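Local coordinates for ESAT-6/WXG100 secretion system protein (Streptococcus gallolyticus, PDB 7JQE) that forms an extracellular part of EsaA, a membrane subunit of the bacterial type VIIb secretion system, and probably takes part in the export of protein toxins, at residues Y361-L366 against Y388-T393; S233-L238 against S414-A419; S202-A207 against T249-T254; A253-L258 against K403-T408. All blocks are in the same frame, centred on the assembly; numbering follows the deposited sequence.

Contact 1 (Y361-L366 against Y388-T393); sequences YTFDSL and YTIYVT. With EDO (1,2-ethanediol), chain I; EDO (1,2-ethanediol), chain K.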
loop_
_atom_site.group_PDB
_atom_site.type_symbol
_atom_site.label_atom_id
_atom_site.label_comp_id
_atom_site.label_asym_id
_atom_site.label_seq_id
_atom_site.Cartn_x
_atom_site.Cartn_y
_atom_site.Cartn_z
ATOM N N TYR A 361 -23.492 13.934 58.006
ATOM C CA TYR A 361 -22.283 14.524 57.458
ATOM C C TYR A 361 -22.413 14.623 55.946
ATOM O O TYR A 361 -23.056 13.789 55.302
ATOM C CB TYR A 361 -21.021 13.733 57.848
ATOM C CG TYR A 361 -20.950 12.307 57.343
ATOM C CD1 TYR A 361 -20.561 12.026 56.033
ATOM C CD2 TYR A 361 -21.232 11.240 58.186
ATOM C CE1 TYR A 361 -20.480 10.721 55.575
ATOM C CE2 TYR A 361 -21.151 9.932 57.739
ATOM C CZ TYR A 361 -20.773 9.677 56.435
ATOM O OH TYR A 361 -20.695 8.375 55.996
ATOM N N THR A 362 -21.806 15.668 55.391
ATOM C CA THR A 362 -21.930 15.987 53.973
ATOM C C THR A 362 -20.570 16.454 53.476
ATOM O O THR A 362 -20.076 17.499 53.911
ATOM C CB THR A 362 -22.995 17.061 53.740
ATOM O OG1 THR A 362 -24.264 16.590 54.213
ATOM C CG2 THR A 362 -23.100 17.396 52.257
ATOM N N PHE A 363 -19.964 15.684 52.576
ATOM C CA PHE A 363 -18.727 16.126 51.946
ATOM C C PHE A 363 -18.959 17.451 51.229
ATOM O O PHE A 363 -20.082 17.786 50.845
ATOM C CB PHE A 363 -18.209 15.067 50.970
ATOM C CG PHE A 363 -17.776 13.791 51.638
ATOM C CD1 PHE A 363 -18.626 12.700 51.697
ATOM C CD2 PHE A 363 -16.524 13.688 52.219
ATOM C CE1 PHE A 363 -18.232 11.526 52.322
ATOM C CE2 PHE A 363 -16.124 12.517 52.846
ATOM C CZ PHE A 363 -16.979 11.437 52.897
ATOM N N ASP A 364 -17.880 18.221 51.065
ATOM C CA ASP A 364 -18.023 19.550 50.479
ATOM C C ASP A 364 -18.320 19.484 48.984
ATOM O O ASP A 364 -18.953 20.398 48.444
ATOM C CB ASP A 364 -16.769 20.388 50.746
ATOM C CG ASP A 364 -15.509 19.771 50.160
ATOM O OD1 ASP A 364 -15.604 18.731 49.472
ATOM O OD2 ASP A 364 -14.416 20.333 50.389
ATOM N N SER A 365 -17.884 18.425 48.304
ATOM C CA SER A 365 -18.145 18.288 46.876
ATOM C C SER A 365 -18.038 16.820 46.486
ATOM O O SER A 365 -17.548 15.984 47.251
ATOM C CB SER A 365 -17.179 19.137 46.041
ATOM O OG SER A 365 -15.923 18.497 45.901
ATOM N N LEU A 366 -18.514 16.522 45.275
ATOM C CA LEU A 366 -18.376 15.208 44.658
ATOM C C LEU A 366 -17.371 15.216 43.510
ATOM O O LEU A 366 -17.425 14.342 42.639
ATOM C CB LEU A 366 -19.733 14.702 44.158
ATOM C CG LEU A 366 -20.781 14.237 45.173
ATOM C CD1 LEU A 366 -22.049 13.795 44.457
ATOM C CD2 LEU A 366 -20.243 13.115 46.050
ATOM N N TYR A 388 -14.412 9.966 57.681
ATOM C CA TYR A 388 -15.103 9.263 56.610
ATOM C C TYR A 388 -14.514 9.708 55.283
ATOM O O TYR A 388 -14.101 10.860 55.129
ATOM C CB TYR A 388 -16.614 9.525 56.641
ATOM C CG TYR A 388 -17.218 9.289 58.001
ATOM C CD1 TYR A 388 -17.513 8.004 58.435
ATOM C CD2 TYR A 388 -17.472 10.348 58.862
ATOM C CE1 TYR A 388 -18.052 7.780 59.682
ATOM C CE2 TYR A 388 -18.012 10.134 60.113
ATOM C CZ TYR A 388 -18.301 8.847 60.517
ATOM O OH TYR A 388 -18.836 8.622 61.759
ATOM N N THR A 389 -14.469 8.786 54.326
ATOM C CA THR A 389 -13.822 9.043 53.048
ATOM C C THR A 389 -14.667 8.486 51.915
ATOM O O THR A 389 -15.331 7.456 52.061
ATOM C CB THR A 389 -12.421 8.424 52.990
ATOM O OG1 THR A 389 -11.608 8.981 54.030
ATOM C CG2 THR A 389 -11.773 8.712 51.645
ATOM N N ILE A 390 -14.636 9.186 50.781
ATOM C CA ILE A 390 -15.213 8.688 49.538
ATOM C C ILE A 390 -14.242 8.974 48.398
ATOM O O ILE A 390 -13.429 9.902 48.456
ATOM C CB ILE A 390 -16.602 9.295 49.239
ATOM C CG1 ILE A 390 -16.529 10.822 49.200
ATOM C CG2 ILE A 390 -17.617 8.819 50.265
ATOM C CD1 ILE A 390 -17.706 11.461 48.494
ATOM N N TYR A 391 -14.338 8.164 47.353
ATOM C CA TYR A 391 -13.416 8.210 46.224
ATOM C C TYR A 391 -14.236 8.426 44.959
ATOM O O TYR A 391 -15.030 7.559 44.576
ATOM C CB TYR A 391 -12.603 6.919 46.148
ATOM C CG TYR A 391 -13.459 5.683 46.328
ATOM C CD1 TYR A 391 -13.987 5.007 45.229
ATOM C CD2 TYR A 391 -13.762 5.205 47.600
ATOM C CE1 TYR A 391 -14.782 3.882 45.391
ATOM C CE2 TYR A 391 -14.556 4.078 47.772
ATOM C CZ TYR A 391 -15.064 3.422 46.665
ATOM O OH TYR A 391 -15.852 2.305 46.831
ATOM N N VAL A 392 -14.080 9.589 44.336
ATOM C CA VAL A 392 -14.711 9.864 43.051
ATOM C C VAL A 392 -13.676 9.572 41.973
ATOM O O VAL A 392 -12.723 10.333 41.797
ATOM C CB VAL A 392 -15.217 11.307 42.958
ATOM C CG1 VAL A 392 -15.989 11.503 41.659
ATOM C CG2 VAL A 392 -16.084 11.646 44.160
ATOM N N THR A 393 -13.849 8.459 41.269
ATOM C CA THR A 393 -12.895 8.055 40.250
ATOM C C THR A 393 -13.306 8.599 38.887
ATOM O O THR A 393 -14.483 8.866 38.627
ATOM C CB THR A 393 -12.769 6.533 40.186
ATOM O OG1 THR A 393 -13.966 5.977 39.628
ATOM C CG2 THR A 393 -12.556 5.960 41.581
HETATM C C1 EDO I . -16.021 5.293 55.157
HETATM O O1 EDO I . -15.081 6.061 55.918
HETATM C C2 EDO I . -17.117 6.209 54.620
HETATM O O2 EDO I . -17.856 5.527 53.599
HETATM C C1 EDO K . -11.485 18.002 48.846
HETATM O O1 EDO K . -12.252 18.001 50.055
HETATM C C2 EDO K . -11.552 19.377 48.188
HETATM O O2 EDO K . -12.904 19.675 47.816
#
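Thr-389, whose backbone N lies at the edge of the Phe-363 ring, donates from that N to O1 of a bound ethanediol over 3.2 Å. No hydrogen bond joins 361-366 to 388-393. Strands 355-363 and 382-392 belong to different antiparallel sheets, and their short segments run 9.1 Å apart with 36° between them, as in the facing layers of a beta sandwich. What fills the gap is ring and branched side chain. Tyr-361 and Tyr-388 make an offset stack, centroids 4.3 Å apart and planes only 7° from parallel, CE2 of Tyr-361 lying over the middle of the Tyr-388 ring. Their side chains arrive at about a right angle to one another. Tyr-361 gets there with CG lodged between its backbone N and carbonyl carbon (chi1 63°), and its hydroxyl goes on to bond Asn-269. Next along, Ile-390 meets Phe-363 from the opposite direction: CG1 of Ile-390 stands 3.6 Å from the centroid of the Phe-363 ring, a CH-pi contact almost on the ring normal, while CG2 of Ile-390 lies 3.5 Å from CE1 of Phe-363. The edge of that ring meets the backbone, with CE2 of Phe-363 3.5 Å from O of Tyr-388. Leu-366 completes the row by laying CD2 3.9 Å from CD1 of Ile-390. Cohesion between the two layers here therefore rests on stacking and apolar packing, while backbone bonds such as Tyr-361 with Asn-269 and Tyr-388 with Ile-373 stay within each sheet.

Contact 2 (S233-L238 against S414-A419); sequences SKLALL and SKIDTA. With EDO (1,2-ethanediol), chain F; EDO (1,2-ethanediol), chain B.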
loop_
_atom_site.group_PDB
_atom_site.type_symbol
_atom_site.label_atom_id
_atom_site.label_comp_id
_atom_site.label_asym_id
_atom_site.label_seq_id
_atom_site.Cartn_x
_atom_site.Cartn_y
_atom_site.Cartn_z
ATOM N N SER A 233 -9.026 11.464 5.528
ATOM C CA SER A 233 -8.617 11.450 4.124
ATOM C C SER A 233 -8.588 10.030 3.577
ATOM O O SER A 233 -9.103 9.763 2.485
ATOM C CB SER A 233 -7.245 12.104 3.958
ATOM O OG SER A 233 -7.309 13.490 4.229
ATOM N N LYS A 234 -7.980 9.104 4.323
ATOM C CA LYS A 234 -7.944 7.716 3.883
ATOM C C LYS A 234 -9.347 7.147 3.744
ATOM O O LYS A 234 -9.636 6.413 2.791
ATOM C CB LYS A 234 -7.111 6.886 4.854
ATOM C CG LYS A 234 -5.741 7.476 5.078
ATOM C CD LYS A 234 -4.889 6.616 5.977
ATOM C CE LYS A 234 -3.510 7.228 6.137
ATOM N NZ LYS A 234 -2.651 6.437 7.056
ATOM N N LEU A 235 -10.240 7.482 4.678
ATOM C CA LEU A 235 -11.622 7.024 4.563
ATOM C C LEU A 235 -12.292 7.615 3.334
ATOM O O LEU A 235 -13.091 6.944 2.670
ATOM C CB LEU A 235 -12.410 7.384 5.821
ATOM C CG LEU A 235 -12.113 6.512 7.031
ATOM C CD1 LEU A 235 -12.663 7.158 8.297
ATOM C CD2 LEU A 235 -12.718 5.134 6.804
ATOM N N ALA A 236 -11.993 8.879 3.024
ATOM C CA ALA A 236 -12.550 9.488 1.820
ATOM C C ALA A 236 -12.099 8.735 0.576
ATOM O O ALA A 236 -12.890 8.527 -0.352
ATOM C CB ALA A 236 -12.149 10.960 1.738
ATOM N N LEU A 237 -10.837 8.296 0.556
ATOM C CA LEU A 237 -10.312 7.569 -0.595
ATOM C C LEU A 237 -10.964 6.199 -0.726
ATOM O O LEU A 237 -11.345 5.789 -1.830
ATOM C CB LEU A 237 -8.793 7.439 -0.480
ATOM C CG LEU A 237 -8.080 6.564 -1.516
ATOM C CD1 LEU A 237 -8.352 7.058 -2.929
ATOM C CD2 LEU A 237 -6.578 6.504 -1.243
ATOM N N LEU A 238 -11.101 5.473 0.390
ATOM C CA LEU A 238 -11.800 4.192 0.345
ATOM C C LEU A 238 -13.214 4.358 -0.191
ATOM O O LEU A 238 -13.752 3.443 -0.824
ATOM C CB LEU A 238 -11.833 3.555 1.732
ATOM C CG LEU A 238 -10.475 3.279 2.379
ATOM C CD1 LEU A 238 -10.659 2.761 3.801
ATOM C CD2 LEU A 238 -9.702 2.287 1.550
ATOM N N SER A 414 -5.990 -0.537 11.283
ATOM C CA SER A 414 -5.001 -1.242 10.481
ATOM C C SER A 414 -5.552 -1.572 9.097
ATOM O O SER A 414 -4.861 -1.393 8.088
ATOM C CB SER A 414 -4.557 -2.511 11.209
ATOM O OG SER A 414 -3.615 -3.237 10.439
ATOM N N LYS A 415 -6.795 -2.053 9.031
ATOM C CA LYS A 415 -7.413 -2.326 7.738
ATOM C C LYS A 415 -7.540 -1.054 6.907
ATOM O O LYS A 415 -7.261 -1.059 5.702
ATOM C CB LYS A 415 -8.777 -2.986 7.942
ATOM C CG LYS A 415 -8.657 -4.475 8.260
ATOM C CD LYS A 415 -10.001 -5.137 8.530
ATOM C CE LYS A 415 -10.345 -5.079 10.013
ATOM N NZ LYS A 415 -11.530 -5.913 10.350
ATOM N N ILE A 416 -7.955 0.048 7.534
ATOM C CA ILE A 416 -8.069 1.314 6.815
ATOM C C ILE A 416 -6.717 1.727 6.251
ATOM O O ILE A 416 -6.617 2.179 5.104
ATOM C CB ILE A 416 -8.652 2.402 7.735
ATOM C CG1 ILE A 416 -10.123 2.113 8.047
ATOM C CG2 ILE A 416 -8.481 3.782 7.124
ATOM C CD1 ILE A 416 -10.602 2.751 9.336
ATOM N N ASP A 417 -5.654 1.579 7.047
ATOM C CA ASP A 417 -4.335 2.003 6.586
ATOM C C ASP A 417 -3.841 1.123 5.445
ATOM O O ASP A 417 -3.326 1.630 4.442
ATOM C CB ASP A 417 -3.339 1.989 7.748
ATOM C CG ASP A 417 -3.478 3.199 8.660
ATOM O OD1 ASP A 417 -3.663 4.323 8.145
ATOM O OD2 ASP A 417 -3.400 3.023 9.894
ATOM N N THR A 418 -3.994 -0.194 5.579
ATOM C CA THR A 418 -3.520 -1.109 4.550
ATOM C C THR A 418 -4.227 -0.860 3.224
ATOM O O THR A 418 -3.584 -0.611 2.200
ATOM C CB THR A 418 -3.717 -2.554 5.008
ATOM O OG1 THR A 418 -2.892 -2.798 6.154
ATOM C CG2 THR A 418 -3.331 -3.526 3.888
ATOM N N ALA A 419 -5.560 -0.912 3.226
ATOM C CA ALA A 419 -6.303 -0.767 1.979
ATOM C C ALA A 419 -6.083 0.605 1.351
ATOM O O ALA A 419 -5.934 0.719 0.129
ATOM C CB ALA A 419 -7.789 -1.010 2.223
HETATM C C1 EDO F . -4.078 -7.175 9.053
HETATM O O1 EDO F . -2.823 -7.627 8.527
HETATM C C2 EDO F . -4.739 -6.214 8.070
HETATM O O2 EDO F . -3.896 -5.072 7.876
HETATM C C1 EDO B . 0.031 9.063 8.242
HETATM O O1 EDO B . -0.842 9.337 7.139
HETATM C C2 EDO B . 1.010 7.954 7.869
HETATM O O2 EDO B . 0.284 6.757 7.563
HETATM O O HOH W 1 -2.115 4.271 4.502
#
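Lys-234 sets off with CG beside its backbone N (chi1 -53°) and then runs fully extended, which carries its ammonium across to Asp-417. The aspartate starts out pointing away from the other helix; with CG also beside the backbone N, its carboxylate swings back to meet the lysine. The result is a salt bridge of 2.6 Å between NZ of Lys-234 and OD1 of Asp-417, made on the anti side of the oxygen and 31° out of the carboxylate plane. A water that donates to O of Asp-417 is also a weak partner of NZ of Lys-234, which adds a weak, water-mediated link from the lysine to the backbone of the same aspartate. Beneath this bridge lies an apolar layer centred on Ile-416. Its two branches split the work: CG2 of Ile-416 is 4.1 Å from CD1 of Leu-238, the side chains crossing at about a right angle, and CD1 of Ile-416 is 4.1 Å from CD2 of Leu-235. Further on, CD2 of Leu-238 rests 3.9 Å from CB of Ala-419. The segments 233-238 and 414-419, on helices 225-244 and 396-427, cross at 64°, axes 9.7 Å apart. Leu-238 also reaches Met-200 of helix 191-200, Ile-416 touches Tyr-210 of the adjoining loop, and on the polar side Asp-417 packs on Asp-417 of the second subunit, which places this helix crossing at the dimer interface.

Contact 3 (S202-A207 against T249-T254); sequences SVDVAA and TVSGAT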
loop_
_atom_site.group_PDB
_atom_site.type_symbol
_atom_site.label_atom_id
_atom_site.label_comp_id
_atom_site.label_asym_id
_atom_site.label_seq_id
_atom_site.Cartn_x
_atom_site.Cartn_y
_atom_site.Cartn_z
ATOM N N SER A 202 -14.790 -5.810 5.708
ATOM C CA SER A 202 -15.027 -5.664 7.139
ATOM C C SER A 202 -14.679 -4.261 7.626
ATOM O O SER A 202 -14.368 -4.062 8.802
ATOM C CB SER A 202 -14.242 -6.713 7.924
ATOM O OG SER A 202 -12.852 -6.490 7.808
ATOM N N VAL A 203 -14.741 -3.278 6.734
ATOM C CA VAL A 203 -14.427 -1.894 7.063
ATOM C C VAL A 203 -15.635 -1.021 6.756
ATOM O O VAL A 203 -16.389 -1.278 5.812
ATOM C CB VAL A 203 -13.182 -1.405 6.292
ATOM C CG1 VAL A 203 -13.009 0.091 6.455
ATOM C CG2 VAL A 203 -11.949 -2.150 6.767
ATOM N N ASP A 204 -15.819 0.017 7.567
ATOM C CA ASP A 204 -16.897 0.985 7.399
ATOM C C ASP A 204 -16.296 2.263 6.834
ATOM O O ASP A 204 -15.492 2.918 7.508
ATOM C CB ASP A 204 -17.599 1.248 8.735
ATOM C CG ASP A 204 -18.802 2.169 8.605
ATOM O OD1 ASP A 204 -18.874 2.950 7.636
ATOM O OD2 ASP A 204 -19.680 2.121 9.494
ATOM N N VAL A 205 -16.684 2.618 5.603
ATOM C CA VAL A 205 -16.037 3.728 4.898
ATOM C C VAL A 205 -16.726 5.068 5.106
ATOM O O VAL A 205 -16.171 6.103 4.704
ATOM C CB VAL A 205 -15.949 3.457 3.382
ATOM C CG1 VAL A 205 -15.296 2.113 3.124
ATOM C CG2 VAL A 205 -17.330 3.518 2.755
ATOM N N ALA A 206 -17.912 5.091 5.708
ATOM C CA ALA A 206 -18.594 6.345 6.021
ATOM C C ALA A 206 -17.830 7.055 7.132
ATOM O O ALA A 206 -17.908 6.670 8.299
ATOM C CB ALA A 206 -20.038 6.082 6.430
ATOM N N ALA A 207 -17.091 8.107 6.772
ATOM C CA ALA A 207 -16.243 8.784 7.746
ATOM C C ALA A 207 -17.057 9.471 8.835
ATOM O O ALA A 207 -16.596 9.578 9.976
ATOM C CB ALA A 207 -15.342 9.796 7.043
ATOM N N THR A 249 -19.223 -3.294 1.813
ATOM C CA THR A 249 -18.554 -2.953 3.066
ATOM C C THR A 249 -19.514 -3.154 4.234
ATOM O O THR A 249 -20.669 -3.554 4.059
ATOM C CB THR A 249 -18.030 -1.510 3.053
ATOM O OG1 THR A 249 -19.065 -0.624 2.603
ATOM C CG2 THR A 249 -16.813 -1.388 2.148
ATOM N N VAL A 250 -19.027 -2.863 5.437
ATOM C CA VAL A 250 -19.807 -3.007 6.657
ATOM C C VAL A 250 -20.259 -1.628 7.119
ATOM O O VAL A 250 -19.657 -0.603 6.787
ATOM C CB VAL A 250 -19.005 -3.742 7.755
ATOM C CG1 VAL A 250 -19.176 -3.063 9.097
ATOM C CG2 VAL A 250 -19.446 -5.199 7.828
ATOM N N SER A 251 -21.347 -1.596 7.889
ATOM C CA SER A 251 -21.949 -0.335 8.323
ATOM C C SER A 251 -22.282 -0.398 9.811
ATOM O O SER A 251 -23.179 -1.146 10.219
ATOM C CB SER A 251 -23.204 -0.033 7.505
ATOM O OG SER A 251 -23.705 1.255 7.807
ATOM N N GLY A 252 -21.583 0.391 10.617
ATOM C CA GLY A 252 -21.947 0.576 12.006
ATOM C C GLY A 252 -20.998 -0.137 12.961
ATOM O O GLY A 252 -20.276 -1.070 12.602
ATOM N N ALA A 253 -21.008 0.332 14.209
ATOM C CA ALA A 253 -20.187 -0.238 15.272
ATOM C C ALA A 253 -20.455 0.476 16.588
ATOM O O ALA A 253 -20.608 1.699 16.607
ATOM C CB ALA A 253 -18.700 -0.143 14.932
ATOM N N THR A 254 -20.507 -0.266 17.689
ATOM C CA THR A 254 -20.669 0.319 19.012
ATOM C C THR A 254 -19.395 0.142 19.827
ATOM O O THR A 254 -18.690 -0.866 19.705
ATOM C CB THR A 254 -21.851 -0.304 19.762
ATOM O OG1 THR A 254 -21.584 -1.688 20.020
ATOM C CG2 THR A 254 -23.131 -0.173 18.943
HETATM O O HOH W 2 -19.237 1.321 4.570
#
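Val-203 and Val-250 join two loops by one backbone bond, N of Val-250 donating to O of Val-203 over 3.1 Å from well above the carbonyl plane. Neither segment is a regular strand; their end-to-end directions differ by 80°, so the chains cross and do not pair along their length. At the crossing sits an Asx turn: OD1 of Asp-204 accepts from N of Ala-206, two residues on, nearly along the C-O direction of that oxygen. This fixes the rotation of the carboxylate, and the remaining oxygen faces the other loop. There N of Gly-252 gives OD2 of Asp-204 a straight bond of 2.8 Å, arriving on the anti side and 34° out of the carboxylate plane. One aspartate thus accepts from both loops at once. Its CB runs past the partner loop, and a chi1 of -176° places CG across from the backbone N, which brings the carboxylate nearer to that loop. Gly-252 has a positive phi at which a side chain would press on the preceding carbonyl. Just behind, CA of Asp-204 makes a CA-H...O contact of 3.2 Å to O of Val-250. The apolar part is small: CG1 of Val-205 meets CG2 of Thr-249 at 3.9 Å, the two side chains roughly perpendicular, while the hydroxyl of Thr-249 turns to Lys-242. One water closes the crossing, accepting from N of Val-205 at 3.0 Å, donating to O of Val-250 and bonded to OG1 of Thr-249 at 2.8 Å.

Contact 4 (A253-L258 against K403-T408); sequences ATYSFL and KDDLKT. With EDO (1,2-ethanediol), chain C.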
loop_
_atom_site.group_PDB
_atom_site.type_symbol
_atom_site.label_atom_id
_atom_site.label_comp_id
_atom_site.label_asym_id
_atom_site.label_seq_id
_atom_site.Cartn_x
_atom_site.Cartn_y
_atom_site.Cartn_z
ATOM N N ALA A 253 -21.008 0.332 14.209
ATOM C CA ALA A 253 -20.187 -0.238 15.272
ATOM C C ALA A 253 -20.455 0.476 16.588
ATOM O O ALA A 253 -20.608 1.699 16.607
ATOM C CB ALA A 253 -18.700 -0.143 14.932
ATOM N N THR A 254 -20.507 -0.266 17.689
ATOM C CA THR A 254 -20.669 0.319 19.012
ATOM C C THR A 254 -19.395 0.142 19.827
ATOM O O THR A 254 -18.690 -0.866 19.705
ATOM C CB THR A 254 -21.851 -0.304 19.762
ATOM O OG1 THR A 254 -21.584 -1.688 20.020
ATOM C CG2 THR A 254 -23.131 -0.173 18.943
ATOM N N TYR A 255 -19.104 1.138 20.658
ATOM C CA TYR A 255 -17.923 1.128 21.514
ATOM C C TYR A 255 -18.355 1.350 22.955
ATOM O O TYR A 255 -18.930 2.394 23.280
ATOM C CB TYR A 255 -16.920 2.197 21.076
ATOM C CG TYR A 255 -16.420 2.010 19.660
ATOM C CD1 TYR A 255 -15.513 1.004 19.347
ATOM C CD2 TYR A 255 -16.854 2.843 18.637
ATOM C CE1 TYR A 255 -15.056 0.830 18.050
ATOM C CE2 TYR A 255 -16.401 2.683 17.346
ATOM C CZ TYR A 255 -15.504 1.675 17.054
ATOM O OH TYR A 255 -15.063 1.516 15.761
ATOM N N SER A 256 -18.075 0.368 23.815
ATOM C CA SER A 256 -18.451 0.471 25.223
ATOM C C SER A 256 -17.965 1.778 25.846
ATOM O O SER A 256 -18.735 2.502 26.483
ATOM C CB SER A 256 -17.892 -0.724 25.998
ATOM O OG SER A 256 -18.251 -1.949 25.383
ATOM N N PHE A 257 -16.683 2.104 25.659
ATOM C CA PHE A 257 -16.067 3.195 26.409
ATOM C C PHE A 257 -16.710 4.552 26.145
ATOM O O PHE A 257 -16.366 5.520 26.831
ATOM C CB PHE A 257 -14.564 3.262 26.099
ATOM C CG PHE A 257 -14.227 4.014 24.836
ATOM C CD1 PHE A 257 -14.344 3.408 23.595
ATOM C CD2 PHE A 257 -13.774 5.324 24.895
ATOM C CE1 PHE A 257 -14.025 4.100 22.436
ATOM C CE2 PHE A 257 -13.454 6.023 23.738
ATOM C CZ PHE A 257 -13.581 5.411 22.507
ATOM N N LEU A 258 -17.622 4.658 25.176
ATOM C CA LEU A 258 -18.282 5.935 24.929
ATOM C C LEU A 258 -19.399 6.213 25.927
ATOM O O LEU A 258 -19.856 7.358 26.025
ATOM C CB LEU A 258 -18.841 5.983 23.501
ATOM C CG LEU A 258 -17.828 5.937 22.349
ATOM C CD1 LEU A 258 -18.533 5.888 20.994
ATOM C CD2 LEU A 258 -16.864 7.118 22.410
ATOM N N LYS A 403 -9.686 -2.278 27.802
ATOM C CA LYS A 403 -9.995 -3.698 27.942
ATOM C C LYS A 403 -11.087 -4.176 27.000
ATOM O O LYS A 403 -11.128 -5.368 26.671
ATOM C CB LYS A 403 -10.393 -4.024 29.387
ATOM C CG LYS A 403 -11.765 -3.521 29.826
ATOM C CD LYS A 403 -11.978 -3.784 31.326
ATOM C CE LYS A 403 -13.352 -3.327 31.819
ATOM N NZ LYS A 403 -14.461 -4.169 31.285
ATOM N N ASP A 404 -11.971 -3.288 26.551
ATOM C CA ASP A 404 -13.065 -3.683 25.671
ATOM C C ASP A 404 -12.800 -3.356 24.206
ATOM O O ASP A 404 -12.887 -4.242 23.353
ATOM C CB ASP A 404 -14.371 -3.011 26.117
ATOM C CG ASP A 404 -14.831 -3.479 27.487
ATOM O OD1 ASP A 404 -14.582 -4.656 27.828
ATOM O OD2 ASP A 404 -15.438 -2.669 28.223
ATOM N N ASP A 405 -12.459 -2.105 23.900
ATOM C CA ASP A 405 -12.554 -1.588 22.543
ATOM C C ASP A 405 -11.222 -1.438 21.825
ATOM O O ASP A 405 -11.191 -1.517 20.596
ATOM C CB ASP A 405 -13.262 -0.227 22.556
ATOM C CG ASP A 405 -14.689 -0.324 23.055
ATOM O OD1 ASP A 405 -15.396 -1.272 22.651
ATOM O OD2 ASP A 405 -15.105 0.538 23.855
ATOM N N LEU A 406 -10.125 -1.229 22.552
ATOM C CA LEU A 406 -8.868 -0.884 21.901
ATOM C C LEU A 406 -8.467 -1.928 20.864
ATOM O O LEU A 406 -8.067 -1.583 19.748
ATOM C CB LEU A 406 -7.772 -0.709 22.950
ATOM C CG LEU A 406 -6.567 0.130 22.535
ATOM C CD1 LEU A 406 -7.020 1.392 21.819
ATOM C CD2 LEU A 406 -5.736 0.480 23.761
ATOM N N LYS A 407 -8.592 -3.212 21.207
ATOM C CA LYS A 407 -8.191 -4.261 20.278
ATOM C C LYS A 407 -9.006 -4.200 18.991
ATOM O O LYS A 407 -8.499 -4.512 17.907
ATOM C CB LYS A 407 -8.342 -5.632 20.930
ATOM C CG LYS A 407 -9.785 -6.040 21.104
ATOM C CD LYS A 407 -9.912 -7.394 21.767
ATOM C CE LYS A 407 -11.191 -7.457 22.588
ATOM N NZ LYS A 407 -12.354 -6.906 21.831
ATOM N N THR A 408 -10.277 -3.812 19.094
ATOM C CA THR A 408 -11.082 -3.655 17.891
ATOM C C THR A 408 -10.694 -2.395 17.128
ATOM O O THR A 408 -10.718 -2.380 15.894
ATOM C CB THR A 408 -12.562 -3.634 18.248
ATOM O OG1 THR A 408 -13.035 -4.980 18.354
ATOM C CG2 THR A 408 -13.359 -2.910 17.176
HETATM C C1 EDO C . -15.544 -4.292 15.007
HETATM O O1 EDO C . -14.929 -5.461 15.560
HETATM C C2 EDO C . -16.808 -3.960 15.792
HETATM O O2 EDO C . -17.423 -2.790 15.242
#
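Asp-405 pushes its carboxylate into the start of the short 3-10 turn 256-258. Its CG lies beside the backbone N (chi1 -63°), sending the two oxygens to successive amides of the loop. OD2 of Asp-405 takes an almost perfectly straight bond from N of Phe-257, 2.9 Å long and nearly in line with the C-O bond; OD1 of Asp-405 accepts a weak one, 3.3 Å, from N of Ser-256. Two rings border the carboxylate. At the OD2 end, Phe-257 has CG between its backbone N and carbonyl carbon (chi1 83°), which turns a ring edge to the acid: CD1 of Phe-257 is 3.0 Å from OD2 of Asp-405, in the plane of the ring. The negative oxygen thus meets the hydrogen-bearing rim, probably the electrically more agreeable part of a benzene ring. Tyr-255 borders the OD1 end, OD1 of Asp-405 lying at the edge of its ring, which stands 88° to the carboxylate plane; CB of Tyr-255 is 3.7 Å from OD2 of Asp-405, and CE1 of Tyr-255 is 4.2 Å from CG2 of Thr-408 one helical turn along. Asp-404 is turned to Ser-400 for its hydrogen bond and touches Ser-256 lightly, OD2 of Asp-404 being 3.8 Å from CB of Ser-256. Beyond the two segments, both rings pack on Leu-213 of helix 211-219. The motif is a helix-to-loop tie: a carboxylate of helix 396-427 accepts from the first amides of a 3-10 turn in the loop between helix 225-244 and strand 268-275.

Contacts 2, 3 and 4 cluster in the helical middle of an elongated chain, while contact 1 lies in the beta region, its centre about 47 Å from that of contact 2 and about 30 Å from that of contact 4. Helix 396-427, directly after strand 382-392, carries one side of contacts 2 and 4, centres about 20 Å apart. Contact 3 touches contact 2, where Lys-415 probably hydrogen-bonds Ser-202, and shares Ala-253 and Thr-254 with contact 4. In sequence, contact 3 alternates its segments with those of contact 2 and closes before contact 1 opens; contact 1 is nested inside contacts 2 and 4, so the beta region is an insertion between helices. Contacts 1, 2 and 4 touch the second subunit, consistent with an extended dimer.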